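Long-range contacts in gene 2 protein (Enterobacteria phage Sf6, PDB 5C12), which probably cleaves DNA with the help of divalent metal ions, as the nuclease domain of the large terminase subunit that packages the viral genome: residues M21-E30 with E212-R223; W41-A50 with G62-K72. The protein carries 1 engineered substitution. One frame throughout, in Å; residues are numbered along the deposited sequence.

Contact 1. Residues M21-E30 with E212-R223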
# COMPACT_ATOMS: atom_id res chain seq x y z
N MET A 21 7.53 -14.69 -10.98
CA MET A 21 7.77 -14.28 -9.60
C MET A 21 6.91 -13.08 -9.19
O MET A 21 6.88 -12.73 -8.02
CB MET A 21 9.24 -13.93 -9.38
CG MET A 21 10.19 -15.12 -9.55
SD MET A 21 9.87 -16.42 -8.33
CE MET A 21 10.99 -15.95 -7.02
N ALA A 22 6.23 -12.45 -10.14
CA ALA A 22 5.35 -11.33 -9.80
C ALA A 22 4.21 -11.80 -8.91
O ALA A 22 3.69 -12.90 -9.08
CB ALA A 22 4.81 -10.65 -11.04
N ILE A 23 3.80 -10.96 -7.96
CA ILE A 23 2.79 -11.38 -7.00
C ILE A 23 1.37 -10.90 -7.32
O ILE A 23 0.41 -11.39 -6.74
CB ILE A 23 3.16 -10.94 -5.57
CG1 ILE A 23 3.20 -9.42 -5.48
CG2 ILE A 23 4.50 -11.55 -5.18
CD1 ILE A 23 3.16 -8.89 -4.06
N ILE A 24 1.23 -9.96 -8.25
CA ILE A 24 -0.08 -9.40 -8.61
C ILE A 24 -0.28 -9.45 -10.12
O ILE A 24 0.58 -9.01 -10.87
CB ILE A 24 -0.23 -7.95 -8.11
CG1 ILE A 24 -0.38 -7.95 -6.59
CG2 ILE A 24 -1.43 -7.25 -8.75
CD1 ILE A 24 -0.08 -6.60 -5.94
N LYS A 25 -1.39 -10.06 -10.53
CA LYS A 25 -1.78 -10.14 -11.93
C LYS A 25 -2.56 -8.91 -12.38
O LYS A 25 -3.43 -8.43 -11.68
CB LYS A 25 -2.65 -11.39 -12.15
CG LYS A 25 -1.89 -12.69 -11.97
CD LYS A 25 -1.08 -13.03 -13.23
CE LYS A 25 -0.30 -14.31 -13.03
NZ LYS A 25 0.53 -14.29 -11.79
N ARG A 26 -2.25 -8.46 -13.59
CA ARG A 26 -2.94 -7.32 -14.15
C ARG A 26 -4.44 -7.57 -14.23
O ARG A 26 -5.23 -6.67 -13.99
CB ARG A 26 -2.36 -7.03 -15.54
CG ARG A 26 -3.00 -5.86 -16.22
CD ARG A 26 -2.68 -4.59 -15.50
NE ARG A 26 -3.38 -3.46 -16.08
CZ ARG A 26 -2.80 -2.33 -16.46
NH1 ARG A 26 -1.49 -2.14 -16.33
NH2 ARG A 26 -3.56 -1.37 -16.97
N GLU A 27 -4.84 -8.78 -14.60
CA GLU A 27 -6.26 -9.08 -14.66
C GLU A 27 -6.98 -8.82 -13.34
O GLU A 27 -8.14 -8.41 -13.34
CB GLU A 27 -6.51 -10.53 -15.09
CG GLU A 27 -6.46 -10.72 -16.57
CD GLU A 27 -7.52 -9.92 -17.29
OE1 GLU A 27 -8.73 -10.22 -17.13
OE2 GLU A 27 -7.14 -9.00 -18.04
N TRP A 28 -6.32 -9.08 -12.20
CA TRP A 28 -6.94 -8.82 -10.91
C TRP A 28 -7.19 -7.32 -10.75
O TRP A 28 -8.20 -6.88 -10.20
CB TRP A 28 -6.07 -9.27 -9.74
CG TRP A 28 -5.61 -10.71 -9.76
CD1 TRP A 28 -6.05 -11.73 -10.56
CD2 TRP A 28 -4.60 -11.27 -8.92
NE1 TRP A 28 -5.37 -12.89 -10.27
CE2 TRP A 28 -4.47 -12.63 -9.26
CE3 TRP A 28 -3.78 -10.75 -7.90
CZ2 TRP A 28 -3.57 -13.48 -8.63
CZ3 TRP A 28 -2.89 -11.59 -7.28
CH2 TRP A 28 -2.78 -12.94 -7.65
N LEU A 29 -6.23 -6.52 -11.20
CA LEU A 29 -6.33 -5.06 -11.08
C LEU A 29 -7.47 -4.52 -11.95
O LEU A 29 -8.22 -3.63 -11.54
CB LEU A 29 -5.00 -4.40 -11.46
CG LEU A 29 -3.82 -4.80 -10.57
CD1 LEU A 29 -2.52 -4.30 -11.19
CD2 LEU A 29 -4.00 -4.25 -9.16
N GLU A 30 -7.60 -5.06 -13.15
CA GLU A 30 -8.70 -4.66 -14.02
C GLU A 30 -10.04 -5.04 -13.38
O GLU A 30 -10.98 -4.24 -13.38
CB GLU A 30 -8.56 -5.32 -15.38
CG GLU A 30 -7.31 -4.95 -16.18
CD GLU A 30 -7.22 -3.47 -16.50
OE1 GLU A 30 -8.27 -2.79 -16.51
OE2 GLU A 30 -6.09 -2.99 -16.74
N GLU A 212 -3.53 3.82 -13.93
CA GLU A 212 -2.65 3.09 -14.85
C GLU A 212 -1.19 3.10 -14.35
O GLU A 212 -0.50 2.09 -14.45
CB GLU A 212 -2.72 3.67 -16.26
CG GLU A 212 -1.77 2.98 -17.22
CD GLU A 212 -1.94 1.47 -17.19
OE1 GLU A 212 -3.12 1.04 -17.25
OE2 GLU A 212 -0.93 0.72 -17.06
N LYS A 213 -0.72 4.23 -13.84
CA LYS A 213 0.65 4.27 -13.32
C LYS A 213 0.82 3.32 -12.14
O LYS A 213 1.83 2.59 -12.04
CB LYS A 213 1.04 5.70 -12.86
CG LYS A 213 1.16 6.71 -13.98
CD LYS A 213 1.95 7.91 -13.47
CE LYS A 213 2.12 8.96 -14.51
NZ LYS A 213 3.24 9.87 -14.12
N LEU A 214 -0.17 3.31 -11.25
CA LEU A 214 -0.16 2.40 -10.11
C LEU A 214 -0.11 0.95 -10.60
O LEU A 214 0.69 0.14 -10.12
CB LEU A 214 -1.39 2.60 -9.25
CG LEU A 214 -1.61 1.53 -8.18
CD1 LEU A 214 -0.60 1.67 -7.06
CD2 LEU A 214 -3.05 1.54 -7.63
N PHE A 215 -0.98 0.62 -11.55
CA PHE A 215 -1.05 -0.75 -12.02
C PHE A 215 0.27 -1.21 -12.63
O PHE A 215 0.68 -2.36 -12.45
CB PHE A 215 -2.17 -0.90 -13.04
CG PHE A 215 -3.56 -0.84 -12.45
CD1 PHE A 215 -3.78 -0.62 -11.11
CD2 PHE A 215 -4.66 -1.04 -13.27
CE1 PHE A 215 -5.07 -0.59 -10.59
CE2 PHE A 215 -5.94 -1.02 -12.75
CZ PHE A 215 -6.15 -0.80 -11.42
N ALA A 216 0.92 -0.33 -13.38
CA ALA A 216 2.19 -0.65 -14.01
C ALA A 216 3.29 -0.90 -12.99
O ALA A 216 4.25 -1.59 -13.27
CB ALA A 216 2.61 0.45 -14.95
N GLU A 217 3.16 -0.29 -11.81
CA GLU A 217 4.09 -0.54 -10.72
C GLU A 217 3.75 -1.83 -10.00
O GLU A 217 4.63 -2.64 -9.72
CB GLU A 217 4.13 0.64 -9.73
CG GLU A 217 4.76 1.90 -10.29
CD GLU A 217 4.93 3.02 -9.25
OE1 GLU A 217 4.59 2.79 -8.07
OE2 GLU A 217 5.41 4.10 -9.65
N LEU A 218 2.46 -2.04 -9.72
CA LEU A 218 2.04 -3.21 -8.96
C LEU A 218 2.41 -4.54 -9.63
O LEU A 218 2.71 -5.53 -8.93
CB LEU A 218 0.53 -3.17 -8.70
CG LEU A 218 0.02 -2.20 -7.61
CD1 LEU A 218 -1.48 -2.18 -7.58
CD2 LEU A 218 0.55 -2.60 -6.24
N THR A 219 2.37 -4.59 -10.95
CA THR A 219 2.70 -5.82 -11.65
C THR A 219 4.19 -6.08 -11.76
O THR A 219 4.59 -7.11 -12.31
CB THR A 219 2.09 -5.82 -13.06
OG1 THR A 219 2.54 -4.67 -13.78
CG2 THR A 219 0.56 -5.82 -12.94
N GLN A 220 5.00 -5.18 -11.19
CA GLN A 220 6.45 -5.35 -11.17
C GLN A 220 6.94 -5.87 -9.82
O GLN A 220 8.10 -6.28 -9.71
CB GLN A 220 7.14 -4.01 -11.44
CG GLN A 220 6.79 -3.37 -12.78
CD GLN A 220 7.67 -3.83 -13.89
OE1 GLN A 220 7.79 -5.03 -14.16
NE2 GLN A 220 8.32 -2.88 -14.56
N ILE A 221 6.08 -5.85 -8.80
CA ILE A 221 6.47 -6.31 -7.46
C ILE A 221 6.71 -7.82 -7.54
O ILE A 221 5.85 -8.57 -8.03
CB ILE A 221 5.43 -5.97 -6.40
CG1 ILE A 221 5.17 -4.46 -6.35
CG2 ILE A 221 5.87 -6.48 -5.03
CD1 ILE A 221 6.40 -3.62 -6.04
N GLN A 222 7.87 -8.27 -7.09
CA GLN A 222 8.28 -9.65 -7.31
C GLN A 222 8.79 -10.35 -6.06
O GLN A 222 9.47 -9.75 -5.23
CB GLN A 222 9.38 -9.73 -8.37
CG GLN A 222 8.92 -9.45 -9.77
CD GLN A 222 10.07 -9.39 -10.74
OE1 GLN A 222 10.09 -8.54 -11.63
NE2 GLN A 222 11.03 -10.30 -10.58
N ARG A 223 8.49 -11.63 -5.97
CA ARG A 223 9.05 -12.48 -4.94
C ARG A 223 10.53 -12.73 -5.21
O ARG A 223 10.98 -12.66 -6.36
CB ARG A 223 8.26 -13.79 -4.94
CG ARG A 223 8.52 -14.72 -3.79
CD ARG A 223 7.59 -15.93 -3.85
NE ARG A 223 8.08 -17.02 -3.02
CZ ARG A 223 7.62 -18.26 -3.04
NH1 ARG A 223 6.63 -18.60 -3.86
NH2 ARG A 223 8.15 -19.17 -2.24
O HOH W 1 3.35 -8.11 -9.11
O HOH W 2 0.81 -3.65 -15.80

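Contact 2. Residues W41-A50 with G62-K72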
# COMPACT_ATOMS: atom_id res chain seq x y z
N TRP A 41 -21.53 -2.70 -3.58
CA TRP A 41 -21.28 -2.31 -2.19
C TRP A 41 -20.58 -0.97 -2.10
O TRP A 41 -20.11 -0.43 -3.10
CB TRP A 41 -20.52 -3.39 -1.42
CG TRP A 41 -19.31 -3.92 -2.07
CD1 TRP A 41 -19.24 -4.97 -2.95
CD2 TRP A 41 -17.99 -3.44 -1.90
NE1 TRP A 41 -17.94 -5.17 -3.33
CE2 TRP A 41 -17.15 -4.25 -2.69
CE3 TRP A 41 -17.41 -2.42 -1.14
CZ2 TRP A 41 -15.77 -4.05 -2.75
CZ3 TRP A 41 -16.06 -2.25 -1.21
CH2 TRP A 41 -15.25 -3.05 -2.01
N LYS A 42 -20.57 -0.41 -0.89
CA LYS A 42 -20.10 0.95 -0.63
C LYS A 42 -18.94 0.89 0.36
O LYS A 42 -18.86 -0.03 1.17
CB LYS A 42 -21.21 1.78 0.02
CG LYS A 42 -22.37 2.16 -0.89
CD LYS A 42 -21.91 3.08 -2.02
CE LYS A 42 -22.97 4.13 -2.37
NZ LYS A 42 -24.27 3.53 -2.77
N ALA A 43 -18.06 1.88 0.30
CA ALA A 43 -16.95 1.99 1.24
C ALA A 43 -17.46 2.16 2.67
O ALA A 43 -18.29 3.03 2.95
CB ALA A 43 -16.07 3.17 0.87
N LYS A 44 -16.93 1.33 3.57
CA LYS A 44 -17.22 1.42 5.00
C LYS A 44 -15.94 1.12 5.77
O LYS A 44 -15.26 0.13 5.51
CB LYS A 44 -18.25 0.39 5.42
CG LYS A 44 -19.63 0.59 4.85
CD LYS A 44 -20.31 1.81 5.38
CE LYS A 44 -21.80 1.77 5.04
NZ LYS A 44 -22.50 3.03 5.37
N GLY A 45 -15.63 1.98 6.74
CA GLY A 45 -14.49 1.75 7.60
C GLY A 45 -13.70 3.03 7.78
O GLY A 45 -14.19 4.12 7.49
N ALA A 46 -12.50 2.89 8.34
CA ALA A 46 -11.64 4.04 8.52
C ALA A 46 -11.08 4.52 7.19
O ALA A 46 -11.05 3.78 6.18
CB ALA A 46 -10.51 3.68 9.47
N VAL A 47 -10.62 5.77 7.17
CA VAL A 47 -9.84 6.27 6.07
C VAL A 47 -8.37 6.13 6.44
O VAL A 47 -7.95 6.62 7.49
CB VAL A 47 -10.19 7.71 5.69
CG1 VAL A 47 -9.25 8.21 4.61
CG2 VAL A 47 -11.64 7.78 5.22
N VAL A 48 -7.62 5.41 5.61
CA VAL A 48 -6.21 5.14 5.80
C VAL A 48 -5.41 5.68 4.64
O VAL A 48 -5.69 5.38 3.48
CB VAL A 48 -5.92 3.62 5.95
CG1 VAL A 48 -4.45 3.40 6.34
CG2 VAL A 48 -6.84 2.97 6.96
N SER A 49 -4.38 6.46 4.95
CA SER A 49 -3.54 7.10 3.96
C SER A 49 -2.10 6.75 4.25
O SER A 49 -1.73 6.55 5.41
CB SER A 49 -3.67 8.63 4.03
OG SER A 49 -4.97 9.08 3.69
N ALA A 50 -1.28 6.68 3.22
CA ALA A 50 0.13 6.38 3.41
C ALA A 50 0.99 7.08 2.38
O ALA A 50 0.55 7.40 1.28
CB ALA A 50 0.39 4.86 3.41
N GLY A 62 5.18 8.98 -3.38
CA GLY A 62 3.88 8.35 -3.52
C GLY A 62 2.95 8.63 -2.36
O GLY A 62 3.39 8.83 -1.21
N TYR A 63 1.66 8.67 -2.67
CA TYR A 63 0.60 8.74 -1.68
C TYR A 63 -0.57 7.89 -2.12
O TYR A 63 -0.89 7.82 -3.30
CB TYR A 63 0.14 10.19 -1.53
CG TYR A 63 -1.08 10.39 -0.66
CD1 TYR A 63 -2.35 10.25 -1.17
CD2 TYR A 63 -0.96 10.72 0.67
CE1 TYR A 63 -3.46 10.44 -0.39
CE2 TYR A 63 -2.05 10.92 1.45
CZ TYR A 63 -3.30 10.77 0.94
OH TYR A 63 -4.40 11.01 1.75
N ALA A 64 -1.21 7.25 -1.16
CA ALA A 64 -2.40 6.46 -1.44
C ALA A 64 -3.37 6.63 -0.30
O ALA A 64 -2.95 6.81 0.84
CB ALA A 64 -2.05 5.01 -1.63
N SER A 65 -4.66 6.59 -0.58
CA SER A 65 -5.65 6.62 0.48
C SER A 65 -6.82 5.73 0.13
O SER A 65 -7.22 5.64 -1.04
CB SER A 65 -6.14 8.05 0.70
OG SER A 65 -7.00 8.11 1.82
N ARG A 66 -7.39 5.10 1.15
CA ARG A 66 -8.60 4.32 0.98
C ARG A 66 -9.59 4.61 2.08
O ARG A 66 -9.20 4.98 3.20
CB ARG A 66 -8.26 2.83 0.97
CG ARG A 66 -7.74 2.27 2.28
CD ARG A 66 -7.28 0.84 2.15
NE ARG A 66 -6.65 0.31 3.37
CZ ARG A 66 -7.26 -0.41 4.30
NH1 ARG A 66 -8.54 -0.74 4.21
NH2 ARG A 66 -6.55 -0.86 5.33
N HIS A 67 -10.85 4.41 1.78
CA HIS A 67 -11.92 4.44 2.76
C HIS A 67 -12.38 2.99 2.83
O HIS A 67 -12.96 2.48 1.89
CB HIS A 67 -13.05 5.36 2.29
CG HIS A 67 -14.24 5.37 3.19
ND1 HIS A 67 -15.43 5.99 2.86
CD2 HIS A 67 -14.44 4.82 4.42
CE1 HIS A 67 -16.30 5.82 3.83
NE2 HIS A 67 -15.72 5.13 4.79
N GLY A 68 -12.09 2.31 3.94
CA GLY A 68 -12.34 0.89 3.99
C GLY A 68 -11.68 0.19 2.82
O GLY A 68 -10.50 0.37 2.53
N SER A 69 -12.46 -0.60 2.09
CA SER A 69 -11.94 -1.39 1.01
C SER A 69 -11.98 -0.68 -0.35
O SER A 69 -11.80 -1.32 -1.38
CB SER A 69 -12.71 -2.72 0.92
OG SER A 69 -12.53 -3.46 2.13
N VAL A 70 -12.25 0.62 -0.36
CA VAL A 70 -12.30 1.37 -1.64
C VAL A 70 -11.17 2.38 -1.68
O VAL A 70 -11.14 3.31 -0.88
CB VAL A 70 -13.65 2.08 -1.84
CG1 VAL A 70 -13.65 2.80 -3.20
CG2 VAL A 70 -14.79 1.07 -1.79
N VAL A 71 -10.23 2.20 -2.61
CA VAL A 71 -9.13 3.14 -2.84
C VAL A 71 -9.66 4.41 -3.55
O VAL A 71 -10.33 4.31 -4.57
CB VAL A 71 -8.00 2.48 -3.66
CG1 VAL A 71 -6.83 3.46 -3.89
CG2 VAL A 71 -7.48 1.22 -2.98
N LYS A 72 -9.38 5.58 -2.98
CA LYS A 72 -9.95 6.82 -3.49
C LYS A 72 -8.94 7.83 -4.04
O LYS A 72 -9.33 8.72 -4.80
CB LYS A 72 -10.86 7.47 -2.45
CG LYS A 72 -10.19 7.96 -1.23
CD LYS A 72 -11.17 8.72 -0.34
CE LYS A 72 -10.47 9.25 0.90
NZ LYS A 72 -11.45 9.98 1.73
O HOH W 3 -15.27 -1.05 2.90

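Contact 1. Residues M21-E30 with E212-R223
R26 and E212 meet through nearly coplanar groups, the guanidinium and carboxylate planes lying 20° apart. NH1 of R26 donates to the syn lone pair of E212 OE2 at 3.0 Å, while NH2 of R26 faces the other carboxylate oxygen. Along its NE side the same guanidinium grips one oxygen of E30 one helical turn on: NE of R26 is 2.8 Å from E30 OE2, and NH2 shares that acceptor. The R26 chain leaves anti to its backbone N and folds back at chi2 (67°), which lays the head group between the two acids. Arginine probably offsets the mutual repulsion of the carboxylates. E30, E212 and a water lie in its plane; the water accepts from R26 NH1 and also hydrogen-bonds T219 OG1. F215 CB covers one guanidinium face, 3.6 Å from R26 NH1.

Next to this charged group, L29 drops onto the F215 ring, with L29 CB 3.6 Å from the ring centroid and almost on its normal. The branches of L29 continue the apolar layer, L29 CD2 reaching L218 CD1 at 3.6 Å and CD1 approaching the methyl of T219. Where helix 208-218 ends, backbone takes over: R223 N donates to M21 O at 2.8 Å, and I23 N to I221 O at 3.1 Å, flanking the A22-Q222 pair. A second water accepts from I24 N at 2.9 Å and lies within bonding distance of L218 O and I221 O.

In the second shell, F201 meets F215 edge-to-face, while helix 168-189 packs on L29 through L180 and on L218 through L176. The arrangement is a single beta bridge leading into two roughly antiparallel helix ends, closed by an intrahelical i to i+4 arginine-glutamate pair that extends into a salt-bridge network with E212.

Contact 2. Residues W41-A50 with G62-K72
H67 turns its imidazole across A43 and G45. CB sits 4.1 Å from V47 CG2, its neighbour across a non-hydrogen-bonded antiparallel pair. CG lies anti to the backbone N (chi1 176°), swinging the ring over the incoming chain, so that A43 CB rests on one face as a CH-pi contact, 3.8 Å from the ring centroid. ND1 has A43 CB as its neighbour over that face, and CE1 of H67 comes to 3.5 Å from A43 O on the same side of the ring. G45 O lies near the ring plane, at the CD2-NE2 edge, 3.2 Å from H67 CD2.

The backbone beyond H67 makes a type II' turn to V70. There G68 N donates to A46 O at 2.9 Å in an almost straight bond (176°), and a water accepts from both K44 N and S69 N. G68 takes a positive phi, and its CA makes a CA-H...O contact with K44 O. On the face that carries V48 and A50, V48 CG2 covers one side of the R66 guanidinium; NH1 of R66 donates to G68 O at 2.8 Å, from above the carbonyl plane, and its NE serves C257 O.

The face of V47 and S49 holds a buried cluster of hydroxyls. S49 OG is 2.9 Å from S65 OG in a hydrogen bond whose direction is open, and 2.8 Å from Y63 OH, which also bonds D96 beyond the hairpin. V48-R66 and A50-A64 are the hydrogen-bonded pairs, before and after the non-hydrogen-bonded pair S49-S65. Chemically, the contact is a regular antiparallel ladder whose buried polar side chains bond one another or nearby parts of the domain, while at the end by the H67-V70 turn W41 and A43 pack on V70 CG2.

How the contacts relate
The centres of contacts 1 and 2 are 19 Å apart and their nearest atoms about 6 Å, without touching. Each has one residue about 8 Å from a bound magnesium ion. In contact 1 it is I221, whose side chain lies at that distance from the ion and about 5 Å from the side chain of D252; in contact 2 it is G62, which also lies about 4 Å from the side chain of D52. D52 and D252 bind magnesium in this structure. Helix 249-256, which carries D252, joins the contacts physically, since L254 touches L214 of contact 1 and A64 of contact 2.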